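Local structure of tryptophan synthase alpha chain (Campylobacter jejuni, 3THA) at residues Phe79-Leu82 / Ala83-Thr87; Gly175-Thr179 / Lys180-Glu184; Val224-Gly227 / Thr228-Lys232. The protein probably catalyses the aldol cleavage of indoleglycerol phosphate to indole and glyceraldehyde 3-phosphate, as the alpha subunit of tryptophan synthase. All blocks are in the same frame, centred on the assembly; numbering follows the deposited sequence.

Interaction 1. Residues Phe79-Leu82 / Ala83-Thr87; sequences FELL and ARIKT
A chi1 of only 17° on R84 and a bend at chi3 (-133°) turn its side chain back along the helix it has just left, laying the guanidinium against L81 and E80. L81 CA sits over the centre of one face of the guanidinium, 3.7 Å above its plane. Farther out, L81 CD1 lies 3.8 Å from R84 NH1, and the two side chains cross at about a right angle. The aliphatic part of R84 takes part too, with CG 3.4 Å from E80 O. Although the carboxylate of E80 is near, it does not touch the guanidinium; the salt bridge of R84 runs from NE to E31 on helix 27-35. In the backbone, R84 N bonds to L81 O at 3.1 Å with an N-H...O angle of 136°, while A83 N to F79 O and I85 N to L82 O are weak. I85 points back toward the helix, its CG1 3.4 Å from L81 O and its side chain also on L34 and Q35. L82 turns inward onto L91 and F93. This is the C-terminal end of helix 75-83, where an alpha/beta barrel passes from an outer helix to its next strand, 90-94.

Interaction 2. Residues Gly175-Thr179 / Lys180-Glu184; sequences GITGT and KSVEE
E183 reaches back from the first turn of helix 180-195 to the loop before it, and its carboxylate takes the backbone N-H of I176: N to OE2 is 2.8 Å, with an N-H...O angle of 143° and the oxygen met nearly along its C-O axis. A bend at chi2 (-95°) swings the carboxylate toward the loop. I176 closes round the same oxygen, its CB 3.4 Å from E183 OE2, and the two side chains cross at about a right angle. G175 N is also near, but at too poor an angle to bond. The bond links the start of helix 180-195 to the loop after barrel strand 168-171 in the TIM-barrel fold, with T179 at the N-cap position but making no side-chain capping bond. Toward solvent the fit is looser. T177 OG1 lies 3.8 Å from E183 CG and 4.0 Å from V182 CG1, and V182 CB stands 3.8 Å from T179 O. G178 turns the chain with a positive phi of 77°, a conformation that favours glycine. The side chain of I176 also packs on V150 and T151, and on D70 of the second subunit.

Interaction 3. Residues Val224-Gly227 / Thr228-Lys232; sequences VIVG and TSIVK
G227 O receives V231 N at 3.2 Å in a nearly straight bond, the N-H...O angle being 165°. I230 N approaches the same oxygen at 3.0 Å, but its N-H...O angle of 120° makes that bond weak. The doubly approached carbonyl marks the passage from the eighth strand of the TIM barrel, 223-226, into the short helix 228-233. G227 makes the turn between strand and helix. The strand side is held by V226, whose backbone bonds to V17 and Y19 of strand 15-21, which closes the barrel. V226 points toward the helix, and with its CG1 anti to the backbone N (chi1 -178°) that methyl reaches S229 CB at 3.7 Å. I230 lies beside V226, though their exact placement is doubtful, and also packs on A18, while V231 touches Y19 and V21. G227 lies about 6 Å from the side chain of E46, predicted to be a catalytic proton acceptor, and T228 packs on D57 of the second subunit. Beside the carbonyl that its own N-H grips, V231 places CG2 3.8 Å from G227 O.

The three contacts follow one another along a single TIM-barrel chain, at three different junctions between helix and strand. Interaction 1 leaves outer helix 75-83 toward strand 90-94; interaction 2 enters helix 180-195 after strand 168-171; interaction 3 enters helix 228-233 from strand 223-226, which pairs with strand 15-21 to close the barrel. Interactions 1 and 2 lie on opposite sides of the chain's centre, about 41 Å apart centre to centre; interaction 3 is about 22 Å from interaction 1 and 21 Å from interaction 2. Interactions 2 and 3 both meet the second subunit and follow the C-terminal ends of barrel strands, where TIM barrels carry their active sites; interaction 1 touches no other chain of the assembly.

Interaction 1. Residues Phe79-Leu82 / Ala83-Thr87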
ATOM      1  N   PHE B  79      -2.292  21.203  -4.054  1.00 61.76           N
ATOM      2  CA  PHE B  79      -3.357  22.081  -4.503  1.00 62.34           C
ATOM      3  C   PHE B  79      -2.769  23.407  -5.026  1.00 63.77           C
ATOM      4  O   PHE B  79      -3.178  23.905  -6.100  1.00 63.25           O
ATOM      5  CB  PHE B  79      -4.363  22.319  -3.386  1.00 62.64           C
ATOM      6  CG  PHE B  79      -5.333  21.186  -3.182  1.00 63.04           C
ATOM      7  CD1 PHE B  79      -5.843  20.460  -4.281  1.00 62.33           C
ATOM      8  CD2 PHE B  79      -5.788  20.872  -1.894  1.00 62.46           C
ATOM      9  CE1 PHE B  79      -6.788  19.423  -4.098  1.00 60.95           C
ATOM     10  CE2 PHE B  79      -6.726  19.846  -1.700  1.00 61.87           C
ATOM     11  CZ  PHE B  79      -7.217  19.112  -2.819  1.00 61.91           C
ATOM     12  N   GLU B  80      -1.797  23.960  -4.287  1.00 64.09           N
ATOM     13  CA  GLU B  80      -1.112  25.203  -4.722  1.00 65.20           C
ATOM     14  C   GLU B  80      -0.405  25.034  -6.074  1.00 63.49           C
ATOM     15  O   GLU B  80      -0.424  25.918  -6.898  1.00 64.98           O
ATOM     16  CB  GLU B  80      -0.111  25.692  -3.672  1.00 66.30           C
ATOM     17  CG  GLU B  80      -0.700  26.604  -2.620  1.00 70.58           C
ATOM     18  CD  GLU B  80       0.361  27.080  -1.623  1.00 76.99           C
ATOM     19  OE1 GLU B  80       0.384  26.528  -0.487  1.00 77.10           O
ATOM     20  OE2 GLU B  80       1.186  27.973  -1.989  1.00 78.62           O
ATOM     21  N   LEU B  81       0.187  23.872  -6.282  1.00 60.96           N
ATOM     22  CA  LEU B  81       0.846  23.505  -7.522  1.00 59.43           C
ATOM     23  C   LEU B  81      -0.081  23.304  -8.714  1.00 59.12           C
ATOM     24  O   LEU B  81       0.211  23.773  -9.820  1.00 60.44           O
ATOM     25  CB  LEU B  81       1.614  22.209  -7.289  1.00 58.33           C
ATOM     26  CG  LEU B  81       2.157  21.489  -8.505  1.00 56.61           C
ATOM     27  CD1 LEU B  81       3.225  22.350  -9.165  1.00 54.56           C
ATOM     28  CD2 LEU B  81       2.717  20.196  -8.008  1.00 53.20           C
ATOM     29  N   LEU B  82      -1.164  22.572  -8.499  1.00 57.78           N
ATOM     30  CA  LEU B  82      -2.184  22.377  -9.528  1.00 57.92           C
ATOM     31  C   LEU B  82      -2.750  23.664 -10.096  1.00 58.99           C
ATOM     32  O   LEU B  82      -3.158  23.684 -11.242  1.00 59.10           O
ATOM     33  CB  LEU B  82      -3.309  21.501  -9.011  1.00 56.72           C
ATOM     34  CG  LEU B  82      -2.829  20.069  -8.910  1.00 56.67           C
ATOM     35  CD1 LEU B  82      -3.864  19.250  -8.168  1.00 56.73           C
ATOM     36  CD2 LEU B  82      -2.547  19.511 -10.328  1.00 55.78           C
ATOM     37  N   ALA B  83      -2.722  24.745  -9.318  1.00 60.65           N
ATOM     38  CA  ALA B  83      -3.302  26.015  -9.746  1.00 63.02           C
ATOM     39  C   ALA B  83      -2.353  26.748 -10.661  1.00 65.14           C
ATOM     40  O   ALA B  83      -2.789  27.579 -11.452  1.00 67.93           O
ATOM     41  CB  ALA B  83      -3.628  26.872  -8.568  1.00 63.71           C
ATOM     42  N   ARG B  84      -1.057  26.462 -10.557  1.00 64.85           N
ATOM     43  CA  ARG B  84      -0.114  27.077 -11.481  1.00 66.33           C
ATOM     44  C   ARG B  84       0.194  26.264 -12.740  1.00 66.47           C
ATOM     45  O   ARG B  84       1.052  26.637 -13.513  1.00 67.81           O
ATOM     46  CB  ARG B  84       1.171  27.579 -10.798  1.00 66.48           C
ATOM     47  CG  ARG B  84       1.470  27.059  -9.429  1.00 64.89           C
ATOM     48  CD  ARG B  84       2.803  27.639  -8.924  1.00 65.93           C
ATOM     49  NE  ARG B  84       3.617  26.563  -8.379  1.00 62.95           N
ATOM     50  CZ  ARG B  84       3.523  26.129  -7.137  1.00 61.63           C
ATOM     51  NH1 ARG B  84       4.281  25.110  -6.724  1.00 60.66           N
ATOM     52  NH2 ARG B  84       2.678  26.712  -6.304  1.00 59.15           N
ATOM     53  N   ILE B  85      -0.544  25.184 -12.957  1.00 65.80           N
ATOM     54  CA  ILE B  85      -0.267  24.248 -14.037  1.00 65.59           C
ATOM     55  C   ILE B  85      -1.277  24.404 -15.157  1.00 66.55           C
ATOM     56  O   ILE B  85      -2.483  24.491 -14.902  1.00 66.20           O
ATOM     57  CB  ILE B  85      -0.276  22.781 -13.465  1.00 64.42           C
ATOM     58  CG1 ILE B  85       1.085  22.474 -12.869  1.00 63.18           C
ATOM     59  CG2 ILE B  85      -0.720  21.706 -14.494  1.00 63.82           C
ATOM     60  CD1 ILE B  85       2.147  23.245 -13.478  1.00 67.46           C
ATOM     61  N   LYS B  86      -0.796  24.432 -16.391  1.00 67.55           N
ATOM     62  CA  LYS B  86      -1.721  24.352 -17.500  1.00 69.35           C
ATOM     63  C   LYS B  86      -1.441  23.132 -18.363  1.00 68.52           C
ATOM     64  O   LYS B  86      -0.362  22.978 -18.932  1.00 68.84           O
ATOM     65  CB  LYS B  86      -1.752  25.656 -18.327  1.00 72.67           C
ATOM     66  CG  LYS B  86      -3.005  25.808 -19.298  1.00 77.18           C
ATOM     67  CD  LYS B  86      -4.332  25.182 -18.735  1.00 81.56           C
ATOM     68  CE  LYS B  86      -5.531  25.332 -19.725  1.00 86.68           C
ATOM     69  NZ  LYS B  86      -6.726  24.467 -19.348  1.00 86.89           N
ATOM     70  N   THR B  87      -2.425  22.247 -18.435  1.00 67.53           N
ATOM     71  CA  THR B  87      -2.306  21.084 -19.316  1.00 67.26           C
ATOM     72  C   THR B  87      -3.651  20.763 -19.926  1.00 67.51           C
ATOM     73  O   THR B  87      -4.673  21.189 -19.409  1.00 67.03           O
ATOM     74  CB  THR B  87      -1.773  19.835 -18.560  1.00 65.30           C
ATOM     75  OG1 THR B  87      -1.607  18.761 -19.496  1.00 63.61           O
ATOM     76  CG2 THR B  87      -2.754  19.415 -17.464  1.00 63.45           C
TER

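Interaction 2. Residues Gly175-Thr179 / Lys180-Glu184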
ATOM      1  N   GLY B 175      -0.750 -14.392 -10.649  1.00 93.80           N
ATOM      2  CA  GLY B 175      -0.660 -15.668  -9.940  1.00 96.90           C
ATOM      3  C   GLY B 175      -1.824 -16.640  -9.971  1.00 97.61           C
ATOM      4  O   GLY B 175      -1.876 -17.574  -9.160  1.00 98.62           O
ATOM      5  N   ILE B 176      -2.764 -16.435 -10.888  1.00 97.22           N
ATOM      6  CA  ILE B 176      -3.840 -17.417 -11.064  1.00 98.60           C
ATOM      7  C   ILE B 176      -3.222 -18.652 -11.732  1.00102.31           C
ATOM      8  O   ILE B 176      -3.646 -19.786 -11.484  1.00103.62           O
ATOM      9  CB  ILE B 176      -5.096 -16.849 -11.800  1.00 96.71           C
ATOM     10  CG1 ILE B 176      -5.472 -15.481 -11.237  1.00 92.82           C
ATOM     11  CG2 ILE B 176      -6.303 -17.787 -11.637  1.00 97.39           C
ATOM     12  CD1 ILE B 176      -6.515 -14.764 -12.039  1.00 91.82           C
ATOM     13  N   THR B 177      -2.181 -18.418 -12.535  1.00104.14           N
ATOM     14  CA  THR B 177      -1.244 -19.483 -12.900  1.00108.09           C
ATOM     15  C   THR B 177       0.223 -19.071 -12.699  1.00109.43           C
ATOM     16  O   THR B 177       1.088 -19.922 -12.455  1.00112.49           O
ATOM     17  CB  THR B 177      -1.478 -20.050 -14.322  1.00109.58           C
ATOM     18  OG1 THR B 177      -2.250 -19.129 -15.100  1.00107.66           O
ATOM     19  CG2 THR B 177      -2.216 -21.356 -14.242  1.00111.34           C
ATOM     20  N   GLY B 178       0.497 -17.776 -12.777  1.00107.30           N
ATOM     21  CA  GLY B 178       1.886 -17.318 -12.767  1.00109.25           C
ATOM     22  C   GLY B 178       2.603 -17.507 -14.104  1.00111.95           C
ATOM     23  O   GLY B 178       3.611 -16.829 -14.366  1.00112.23           O
ATOM     24  N   THR B 179       2.091 -18.434 -14.934  1.00113.86           N
ATOM     25  CA  THR B 179       2.564 -18.683 -16.323  1.00116.10           C
ATOM     26  C   THR B 179       1.892 -17.729 -17.361  1.00113.90           C
ATOM     27  O   THR B 179       0.658 -17.626 -17.412  1.00112.16           O
ATOM     28  CB  THR B 179       2.368 -20.172 -16.724  1.00119.58           C
ATOM     29  OG1 THR B 179       1.043 -20.601 -16.366  1.00117.80           O
ATOM     30  CG2 THR B 179       3.413 -21.087 -16.033  1.00122.71           C
ATOM     31  N   LYS B 180       2.713 -17.081 -18.201  1.00114.00           N
ATOM     32  CA  LYS B 180       2.393 -15.768 -18.835  1.00110.89           C
ATOM     33  C   LYS B 180       1.238 -15.644 -19.860  1.00109.44           C
ATOM     34  O   LYS B 180       0.173 -15.091 -19.521  1.00106.67           O
ATOM     35  CB  LYS B 180       3.686 -15.101 -19.385  1.00112.40           C
ATOM     36  CG  LYS B 180       3.556 -13.642 -19.888  1.00110.14           C
ATOM     37  CD  LYS B 180       3.194 -12.648 -18.764  1.00107.50           C
ATOM     38  CE  LYS B 180       1.752 -12.096 -18.878  1.00104.77           C
ATOM     39  NZ  LYS B 180       1.613 -11.020 -19.924  1.00102.16           N
ATOM     40  N   SER B 181       1.464 -16.097 -21.102  1.00110.91           N
ATOM     41  CA  SER B 181       0.540 -15.815 -22.220  1.00109.39           C
ATOM     42  C   SER B 181      -0.881 -16.414 -22.025  1.00107.65           C
ATOM     43  O   SER B 181      -1.811 -16.131 -22.796  1.00106.64           O
ATOM     44  CB  SER B 181       1.159 -16.237 -23.555  1.00112.89           C
ATOM     45  OG  SER B 181       1.376 -17.638 -23.584  1.00115.49           O
ATOM     46  N   VAL B 182      -1.042 -17.221 -20.977  1.00106.53           N
ATOM     47  CA  VAL B 182      -2.356 -17.692 -20.549  1.00104.46           C
ATOM     48  C   VAL B 182      -3.097 -16.556 -19.863  1.00100.33           C
ATOM     49  O   VAL B 182      -4.146 -16.107 -20.340  1.00 98.80           O
ATOM     50  CB  VAL B 182      -2.240 -18.840 -19.545  1.00105.84           C
ATOM     51  CG1 VAL B 182      -3.581 -19.082 -18.846  1.00103.83           C
ATOM     52  CG2 VAL B 182      -1.715 -20.107 -20.219  1.00109.72           C
ATOM     53  N   GLU B 183      -2.534 -16.119 -18.728  1.00 98.33           N
ATOM     54  CA  GLU B 183      -2.945 -14.902 -17.989  1.00 93.88           C
ATOM     55  C   GLU B 183      -3.292 -13.709 -18.921  1.00 91.27           C
ATOM     56  O   GLU B 183      -4.160 -12.905 -18.590  1.00 88.36           O
ATOM     57  CB  GLU B 183      -1.898 -14.522 -16.908  1.00 93.49           C
ATOM     58  CG  GLU B 183      -1.992 -15.317 -15.564  1.00 94.05           C
ATOM     59  CD  GLU B 183      -2.825 -14.616 -14.453  1.00 92.90           C
ATOM     60  OE1 GLU B 183      -3.620 -13.681 -14.740  1.00 90.28           O
ATOM     61  OE2 GLU B 183      -2.675 -15.004 -13.271  1.00 92.37           O
ATOM     62  N   GLU B 184      -2.658 -13.626 -20.094  1.00 91.80           N
ATOM     63  CA  GLU B 184      -3.116 -12.687 -21.117  1.00 89.75           C
ATOM     64  C   GLU B 184      -4.556 -12.979 -21.572  1.00 88.49           C
ATOM     65  O   GLU B 184      -5.446 -12.189 -21.295  1.00 86.12           O
ATOM     66  CB  GLU B 184      -2.171 -12.672 -22.296  1.00 92.34           C
ATOM     67  CG  GLU B 184      -2.499 -11.606 -23.303  1.00 93.42           C
ATOM     68  CD  GLU B 184      -1.382 -11.410 -24.316  1.00 98.73           C
ATOM     69  OE1 GLU B 184      -1.634 -11.639 -25.519  1.00101.72           O
ATOM     70  OE2 GLU B 184      -0.251 -11.037 -23.915  1.00 98.52           O
TER

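Interaction 3. Residues Val224-Gly227 / Thr228-Lys232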
ATOM      1  N   VAL B 224      -3.817   1.581 -20.824  1.00 63.26           N
ATOM      2  CA  VAL B 224      -2.749   0.857 -20.131  1.00 63.06           C
ATOM      3  C   VAL B 224      -2.197   1.776 -19.058  1.00 61.63           C
ATOM      4  O   VAL B 224      -2.026   2.973 -19.325  1.00 61.55           O
ATOM      5  CB  VAL B 224      -1.623   0.507 -21.124  1.00 65.72           C
ATOM      6  CG1 VAL B 224      -0.391  -0.000 -20.403  1.00 66.28           C
ATOM      7  CG2 VAL B 224      -2.112  -0.492 -22.171  1.00 65.65           C
ATOM      8  N   ILE B 225      -1.930   1.234 -17.863  1.00 60.14           N
ATOM      9  CA  ILE B 225      -1.532   2.047 -16.704  1.00 58.32           C
ATOM     10  C   ILE B 225      -0.159   1.650 -16.182  1.00 59.64           C
ATOM     11  O   ILE B 225      -0.028   0.575 -15.599  1.00 60.07           O
ATOM     12  CB  ILE B 225      -2.529   1.894 -15.546  1.00 55.95           C
ATOM     13  CG1 ILE B 225      -3.960   2.126 -16.019  1.00 53.93           C
ATOM     14  CG2 ILE B 225      -2.195   2.828 -14.381  1.00 56.70           C
ATOM     15  CD1 ILE B 225      -5.013   1.965 -14.913  1.00 46.69           C
ATOM     16  N   VAL B 226       0.863   2.501 -16.382  1.00 60.07           N
ATOM     17  CA  VAL B 226       2.182   2.246 -15.817  1.00 60.60           C
ATOM     18  C   VAL B 226       2.419   2.984 -14.471  1.00 60.30           C
ATOM     19  O   VAL B 226       2.219   4.213 -14.356  1.00 57.68           O
ATOM     20  CB  VAL B 226       3.249   2.539 -16.837  1.00 63.15           C
ATOM     21  CG1 VAL B 226       4.662   2.233 -16.277  1.00 63.18           C
ATOM     22  CG2 VAL B 226       2.983   1.724 -18.120  1.00 64.25           C
ATOM     23  N   GLY B 227       2.800   2.208 -13.445  1.00 61.17           N
ATOM     24  CA  GLY B 227       2.993   2.730 -12.071  1.00 61.07           C
ATOM     25  C   GLY B 227       4.449   2.799 -11.574  1.00 63.16           C
ATOM     26  O   GLY B 227       5.212   3.733 -11.878  1.00 63.33           O
ATOM     27  N   THR B 228       4.816   1.795 -10.794  1.00 64.51           N
ATOM     28  CA  THR B 228       6.171   1.601 -10.315  1.00 66.43           C
ATOM     29  C   THR B 228       7.221   2.136 -11.282  1.00 66.54           C
ATOM     30  O   THR B 228       7.983   3.019 -10.905  1.00 65.86           O
ATOM     31  CB  THR B 228       6.427   0.106 -10.018  1.00 69.40           C
ATOM     32  OG1 THR B 228       6.179  -0.684 -11.215  1.00 71.82           O
ATOM     33  CG2 THR B 228       5.475  -0.329  -8.873  1.00 68.16           C
ATOM     34  N   SER B 229       7.221   1.622 -12.513  1.00 66.47           N
ATOM     35  CA  SER B 229       8.205   1.965 -13.525  1.00 66.83           C
ATOM     36  C   SER B 229       8.364   3.435 -13.860  1.00 65.58           C
ATOM     37  O   SER B 229       9.493   3.892 -14.001  1.00 67.27           O
ATOM     38  CB  SER B 229       7.912   1.217 -14.799  1.00 67.52           C
ATOM     39  OG  SER B 229       8.293  -0.102 -14.604  1.00 71.63           O
ATOM     40  N   ILE B 230       7.256   4.163 -14.021  1.00 63.30           N
ATOM     41  CA  ILE B 230       7.321   5.588 -14.315  1.00 62.46           C
ATOM     42  C   ILE B 230       8.008   6.264 -13.145  1.00 61.91           C
ATOM     43  O   ILE B 230       8.983   6.979 -13.330  1.00 62.79           O
ATOM     44  CB  ILE B 230       5.924   6.228 -14.611  1.00 61.14           C
ATOM     45  CG1 ILE B 230       5.671   6.331 -16.126  1.00 62.61           C
ATOM     46  CG2 ILE B 230       5.871   7.693 -14.141  1.00 59.43           C
ATOM     47  CD1 ILE B 230       5.567   5.044 -16.850  1.00 62.59           C
ATOM     48  N   VAL B 231       7.533   5.996 -11.934  1.00 61.03           N
ATOM     49  CA  VAL B 231       8.188   6.527 -10.749  1.00 61.87           C
ATOM     50  C   VAL B 231       9.720   6.273 -10.791  1.00 65.09           C
ATOM     51  O   VAL B 231      10.508   7.134 -10.369  1.00 65.96           O
ATOM     52  CB  VAL B 231       7.534   6.008  -9.426  1.00 60.58           C
ATOM     53  CG1 VAL B 231       8.307   6.509  -8.191  1.00 61.37           C
ATOM     54  CG2 VAL B 231       6.075   6.465  -9.335  1.00 56.87           C
ATOM     55  N   LYS B 232      10.139   5.131 -11.350  1.00 67.18           N
ATOM     56  CA  LYS B 232      11.558   4.783 -11.372  1.00 71.04           C
ATOM     57  C   LYS B 232      12.301   5.746 -12.300  1.00 71.30           C
ATOM     58  O   LYS B 232      13.470   6.028 -12.086  1.00 73.22           O
ATOM     59  CB  LYS B 232      11.820   3.278 -11.687  1.00 73.05           C
ATOM     60  CG  LYS B 232      12.107   2.891 -13.164  1.00 77.23           C
ATOM     61  CD  LYS B 232      12.559   1.405 -13.319  1.00 85.69           C
ATOM     62  CE  LYS B 232      11.367   0.400 -13.194  1.00 87.05           C
ATOM     63  NZ  LYS B 232      11.657  -1.012 -13.645  1.00 90.99           N
TER